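Hydrogenase/urease maturation factor HypB (Helicobacter pylori, PDB 4LPS) is required for nickel insertion during maturation of [NiFe] hydrogenases and also for urease maturation, with a low intrinsic GTPase activity essential for nickel insertion. Local coordinates at residues C75-D80 / S111-A116. Residues are numbered along the deposited sequence; the frame is centred on the assembly and turned at random.
Sequences CVVEGD and SMIEGA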
loop_
_atom_site.group_PDB
_atom_site.type_symbol
_atom_site.label_atom_id
_atom_site.label_comp_id
_atom_site.label_asym_id
_atom_site.label_seq_id
_atom_site.Cartn_x
_atom_site.Cartn_y
_atom_site.Cartn_z
ATOM N N CYS A 75 -3.993 -11.176 2.954
ATOM C CA CYS A 75 -5.293 -10.979 2.327
ATOM C C CYS A 75 -5.428 -9.491 2.018
ATOM O O CYS A 75 -4.657 -8.674 2.528
ATOM C CB CYS A 75 -6.429 -11.488 3.220
ATOM S SG CYS A 75 -6.497 -10.759 4.856
ATOM N N VAL A 76 -6.391 -9.131 1.178
ATOM C CA VAL A 76 -6.434 -7.772 0.654
ATOM C C VAL A 76 -7.786 -7.089 0.847
ATOM O O VAL A 76 -8.844 -7.701 0.685
ATOM C CB VAL A 76 -6.072 -7.756 -0.856
ATOM C CG1 VAL A 76 -6.131 -6.342 -1.417
ATOM C CG2 VAL A 76 -4.688 -8.344 -1.081
ATOM N N VAL A 77 -7.731 -5.816 1.223
ATOM C CA VAL A 77 -8.891 -4.943 1.160
ATOM C C VAL A 77 -8.683 -3.950 0.015
ATOM O O VAL A 77 -7.717 -3.183 0.018
ATOM C CB VAL A 77 -9.111 -4.192 2.487
ATOM C CG1 VAL A 77 -10.067 -3.037 2.289
ATOM C CG2 VAL A 77 -9.636 -5.140 3.558
ATOM N N GLU A 78 -9.583 -3.977 -0.966
ATOM C CA GLU A 78 -9.438 -3.160 -2.171
ATOM C C GLU A 78 -10.338 -1.940 -2.135
ATOM O O GLU A 78 -11.537 -2.058 -1.877
ATOM C CB GLU A 78 -9.762 -3.979 -3.424
ATOM C CG GLU A 78 -8.619 -4.829 -3.944
ATOM C CD GLU A 78 -7.538 -4.008 -4.609
ATOM O OE1 GLU A 78 -6.469 -4.576 -4.903
ATOM O OE2 GLU A 78 -7.756 -2.799 -4.848
ATOM N N GLY A 79 -9.757 -0.768 -2.375
ATOM C CA GLY A 79 -10.538 0.452 -2.428
ATOM C C GLY A 79 -10.656 1.017 -3.831
ATOM O O GLY A 79 -9.662 1.414 -4.439
ATOM N N ASP A 80 -11.878 1.041 -4.349
ATOM C CA ASP A 80 -12.154 1.657 -5.642
ATOM C C ASP A 80 -13.485 2.386 -5.573
ATOM O O ASP A 80 -14.280 2.147 -4.665
ATOM C CB ASP A 80 -12.158 0.622 -6.771
ATOM C CG ASP A 80 -10.758 0.209 -7.186
ATOM O OD1 ASP A 80 -10.016 1.071 -7.699
ATOM O OD2 ASP A 80 -10.400 -0.975 -7.009
ATOM N N SER A 111 -13.571 3.665 8.988
ATOM C CA SER A 111 -14.889 3.052 9.116
ATOM C C SER A 111 -15.216 2.132 7.936
ATOM O O SER A 111 -15.991 1.186 8.082
ATOM C CB SER A 111 -15.959 4.136 9.263
ATOM O OG SER A 111 -15.922 5.042 8.175
ATOM N N MET A 112 -14.624 2.407 6.774
ATOM C CA MET A 112 -14.841 1.575 5.590
ATOM C C MET A 112 -14.134 0.228 5.703
ATOM O O MET A 112 -14.605 -0.776 5.164
ATOM C CB MET A 112 -14.348 2.291 4.328
ATOM C CG MET A 112 -15.062 3.593 3.984
ATOM S SD MET A 112 -14.309 4.366 2.534
ATOM C CE MET A 112 -14.933 6.047 2.655
ATOM N N ILE A 113 -13.007 0.208 6.410
ATOM C CA ILE A 113 -12.223 -1.014 6.569
ATOM C C ILE A 113 -12.970 -2.054 7.404
ATOM O O ILE A 113 -12.821 -3.258 7.183
ATOM C CB ILE A 113 -10.852 -0.723 7.219
ATOM C CG1 ILE A 113 -10.176 0.473 6.542
ATOM C CG2 ILE A 113 -9.953 -1.952 7.157
ATOM C CD1 ILE A 113 -9.840 0.239 5.072
ATOM N N GLU A 114 -13.776 -1.582 8.353
ATOM C CA GLU A 114 -14.405 -2.451 9.345
ATOM C C GLU A 114 -15.248 -3.540 8.694
ATOM O O GLU A 114 -15.159 -4.712 9.065
ATOM C CB GLU A 114 -15.280 -1.634 10.298
ATOM C CG GLU A 114 -16.005 -2.481 11.333
ATOM C CD GLU A 114 -16.848 -1.660 12.286
ATOM O OE1 GLU A 114 -17.616 -2.260 13.072
ATOM O OE2 GLU A 114 -16.743 -0.415 12.254
ATOM N N GLY A 115 -16.072 -3.138 7.728
ATOM C CA GLY A 115 -16.941 -4.061 7.021
ATOM C C GLY A 115 -16.168 -5.145 6.298
ATOM O O GLY A 115 -16.489 -6.326 6.408
ATOM N N ALA A 116 -15.145 -4.734 5.554
ATOM C CA ALA A 116 -14.300 -5.670 4.822
ATOM C C ALA A 116 -13.537 -6.579 5.782
ATOM O O ALA A 116 -13.378 -7.774 5.527
ATOM C CB ALA A 116 -13.331 -4.914 3.921
#
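Val77, which meets Ile113 and Ala116 across this contact, is tied through its backbone to Ile133 by hydrogen bonding within the parallel sheet of a P-loop GTPase domain. No hydrogen bond joins 75-80 to 111-116 themselves; what links them is apolar packing of a strand under a helix. Helix 110-122 belongs to the beta-alpha-beta crossover that leads from edge strand 97-101 to strand 131-135, and on the way it passes over strand 74-80, which lies between those two. The side chain of Val77 points toward the helix, while Val76 and Glu78 project from the other face of the sheet, where both touch helix 85-91.

Ala116 sits over the fork of Val77. Its CB is 3.7 Å from Val77 CG2 and 4.1 Å from Val77 CG1, so both branches of the valine touch one methyl. With so short a side chain at that point, the backbones come close: Val77 CA and Ala116 CA are 6.6 Å apart. One turn earlier, Ile113 reaches the strand with its far end alone, and Tyr41 of helix 29-43 also packs on this side chain. All three touching residues are buried, and Val77 lies about 12 Å from the magnesium ion, measured from its side chain. The second torsion of Ile113 (chi2 -64°) turns its CD1 toward the strand, to 4.3 Å from Val77 CG1, the branch anti to the valine's backbone N.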